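Local coordinates for protein dicer Related Helicase (PDB 6M6Q) that probably hydrolyses ATP as an RNA-binding helicase of the RIG-I-like receptor family in worm RNA interference, this chain being its N-terminal domain, at residues S152-L157 with E165-K170. Residues are numbered along the deposited sequence; the frame is centred on the assembly and turned at random.
Sequences SHWEDL and ETFKNK
With chi1 at -57°, Trp154 sets its CG beside the backbone N and anti to the carbonyl carbon, which carries the indole across to helix 162-171. Lys168 makes the same choice at its own first torsion (-81°), and from CG onward its chain runs extended, so that its far end reaches the tryptophan. The two side chains meet at the edge of the indole rather than over a face: Lys168 CE lies near the ring plane, 3.7 Å from both Trp154 CZ3 and CH2, and Lys168 NZ comes within 3.8 Å of CZ3. The ammonium group therefore does not sit above the ring as a cation-pi contact would require; it is the CE methylene that packs against the rim of the six-membered ring. Farther round the same rim, Phe167 CD1 stands 4.5 Å from Trp154 CZ2, a looser apolar contact, also near the indole plane. No hydrogen bond joins the two segments, and their nearest CA atoms, those of Trp154 and Phe167, are 12.7 Å apart. The indole covers about half of that distance, and Phe167 and Lys168 the rest. Tyr28 meets the indole edge-to-face, and Leu18 and Ile273 also pack on it, while Phe167 meets the ring of Phe171 edge-to-face and touches Ile272. Just before the tryptophan, the His153 ring is hydrogen-bonded to Asp138 and the Leu18 carbonyl. Trp154, with positive phi, ends helix 146-152 in a Schellman motif and starts a type II beta turn, in a loop whose aromatic side chain packs against the next helix of this all-helical N-terminal domain.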
loop_
_atom_site.group_PDB
_atom_site.type_symbol
_atom_site.label_atom_id
_atom_site.label_comp_id
_atom_site.label_asym_id
_atom_site.label_seq_id
_atom_site.Cartn_x
_atom_site.Cartn_y
_atom_site.Cartn_z
ATOM N N SER B 152 -21.895 9.005 -3.814
ATOM C CA SER B 152 -20.908 7.893 -3.730
ATOM C C SER B 152 -21.281 6.771 -4.715
ATOM O O SER B 152 -20.399 5.919 -5.008
ATOM C CB SER B 152 -20.788 7.377 -2.308
ATOM O OG SER B 152 -21.828 6.462 -1.996
ATOM N N HIS B 153 -22.519 6.797 -5.236
ATOM C CA HIS B 153 -23.103 5.764 -6.135
ATOM C C HIS B 153 -23.427 6.345 -7.533
ATOM O O HIS B 153 -23.975 5.589 -8.358
ATOM C CB HIS B 153 -24.361 5.188 -5.486
ATOM C CG HIS B 153 -24.097 4.208 -4.400
ATOM N ND1 HIS B 153 -23.598 2.954 -4.651
ATOM C CD2 HIS B 153 -24.342 4.261 -3.071
ATOM C CE1 HIS B 153 -23.510 2.288 -3.513
ATOM N NE2 HIS B 153 -23.972 3.061 -2.538
ATOM N N TRP B 154 -23.124 7.627 -7.788
ATOM C CA TRP B 154 -23.414 8.329 -9.079
ATOM C C TRP B 154 -24.943 8.368 -9.346
ATOM O O TRP B 154 -25.371 8.024 -10.488
ATOM C CB TRP B 154 -22.684 7.662 -10.266
ATOM C CG TRP B 154 -21.192 7.552 -10.172
ATOM C CD1 TRP B 154 -20.361 8.135 -9.253
ATOM C CD2 TRP B 154 -20.332 6.864 -11.107
ATOM N NE1 TRP B 154 -19.054 7.828 -9.536
ATOM C CE2 TRP B 154 -19.006 7.053 -10.671
ATOM C CE3 TRP B 154 -20.556 6.088 -12.247
ATOM C CZ2 TRP B 154 -17.916 6.498 -11.339
ATOM C CZ3 TRP B 154 -19.479 5.541 -12.908
ATOM C CH2 TRP B 154 -18.177 5.755 -12.465
ATOM N N GLU B 155 -25.733 8.799 -8.366
ATOM C CA GLU B 155 -27.202 8.971 -8.488
ATOM C C GLU B 155 -27.514 10.067 -9.521
ATOM O O GLU B 155 -26.872 11.136 -9.467
ATOM C CB GLU B 155 -27.789 9.324 -7.123
ATOM C CG GLU B 155 -29.287 9.217 -7.046
ATOM C CD GLU B 155 -29.829 9.480 -5.658
ATOM O OE1 GLU B 155 -29.490 10.538 -5.093
ATOM O OE2 GLU B 155 -30.560 8.620 -5.136
ATOM N N ASP B 156 -28.485 9.793 -10.403
ATOM C CA ASP B 156 -29.060 10.722 -11.421
ATOM C C ASP B 156 -27.972 11.124 -12.432
ATOM O O ASP B 156 -28.145 12.163 -13.091
ATOM C CB ASP B 156 -29.716 11.961 -10.781
ATOM C CG ASP B 156 -30.827 11.657 -9.783
ATOM O OD1 ASP B 156 -31.463 10.575 -9.908
ATOM O OD2 ASP B 156 -31.042 12.501 -8.883
ATOM N N LEU B 157 -26.942 10.300 -12.615
ATOM C CA LEU B 157 -25.866 10.547 -13.613
ATOM C C LEU B 157 -26.370 10.094 -14.983
ATOM O O LEU B 157 -26.996 9.038 -15.100
ATOM C CB LEU B 157 -24.590 9.799 -13.187
ATOM C CG LEU B 157 -23.353 10.025 -14.067
ATOM C CD1 LEU B 157 -22.569 11.260 -13.628
ATOM C CD2 LEU B 157 -22.449 8.803 -14.061
ATOM N N GLU B 165 -16.322 6.951 -18.214
ATOM C CA GLU B 165 -15.567 5.941 -18.998
ATOM C C GLU B 165 -14.070 6.211 -18.865
ATOM O O GLU B 165 -13.341 5.261 -18.549
ATOM C CB GLU B 165 -15.998 5.948 -20.465
ATOM C CG GLU B 165 -15.229 4.944 -21.323
ATOM C CD GLU B 165 -15.264 5.183 -22.836
ATOM O OE1 GLU B 165 -14.320 4.722 -23.536
ATOM O OE2 GLU B 165 -16.229 5.822 -23.316
ATOM N N THR B 166 -13.638 7.464 -19.017
ATOM C CA THR B 166 -12.202 7.856 -18.881
ATOM C C THR B 166 -11.700 7.491 -17.468
ATOM O O THR B 166 -10.665 6.853 -17.363
ATOM C CB THR B 166 -11.989 9.346 -19.184
ATOM O OG1 THR B 166 -12.751 9.707 -20.334
ATOM C CG2 THR B 166 -10.533 9.694 -19.392
ATOM N N PHE B 167 -12.471 7.848 -16.440
ATOM C CA PHE B 167 -12.200 7.582 -15.003
ATOM C C PHE B 167 -11.970 6.084 -14.784
ATOM O O PHE B 167 -10.927 5.718 -14.215
ATOM C CB PHE B 167 -13.371 8.084 -14.166
ATOM C CG PHE B 167 -13.161 8.076 -12.682
ATOM C CD1 PHE B 167 -13.508 6.970 -11.924
ATOM C CD2 PHE B 167 -12.742 9.224 -12.024
ATOM C CE1 PHE B 167 -13.399 7.001 -10.543
ATOM C CE2 PHE B 167 -12.637 9.254 -10.643
ATOM C CZ PHE B 167 -12.957 8.140 -9.907
ATOM N N LYS B 168 -12.899 5.244 -15.247
ATOM C CA LYS B 168 -12.823 3.760 -15.099
ATOM C C LYS B 168 -11.567 3.235 -15.803
ATOM O O LYS B 168 -10.951 2.315 -15.270
ATOM C CB LYS B 168 -14.068 3.083 -15.675
ATOM C CG LYS B 168 -15.276 3.090 -14.754
ATOM C CD LYS B 168 -16.558 2.593 -15.410
ATOM C CE LYS B 168 -17.760 2.649 -14.484
ATOM N NZ LYS B 168 -19.033 2.590 -15.238
ATOM N N ASN B 169 -11.213 3.831 -16.943
ATOM C CA ASN B 169 -10.144 3.348 -17.854
ATOM C C ASN B 169 -8.765 3.735 -17.312
ATOM O O ASN B 169 -7.866 2.893 -17.373
ATOM C CB ASN B 169 -10.324 3.874 -19.281
ATOM C CG ASN B 169 -11.361 3.109 -20.090
ATOM O OD1 ASN B 169 -11.741 3.550 -21.170
ATOM N ND2 ASN B 169 -11.837 1.975 -19.577
ATOM N N LYS B 170 -8.594 4.942 -16.786
ATOM C CA LYS B 170 -7.235 5.447 -16.440
ATOM C C LYS B 170 -6.922 5.209 -14.955
ATOM O O LYS B 170 -5.735 5.158 -14.634
ATOM C CB LYS B 170 -7.084 6.921 -16.808
ATOM C CG LYS B 170 -7.458 7.269 -18.243
ATOM C CD LYS B 170 -6.293 7.674 -19.098
ATOM C CE LYS B 170 -6.342 7.085 -20.489
ATOM N NZ LYS B 170 -4.978 6.866 -21.024
#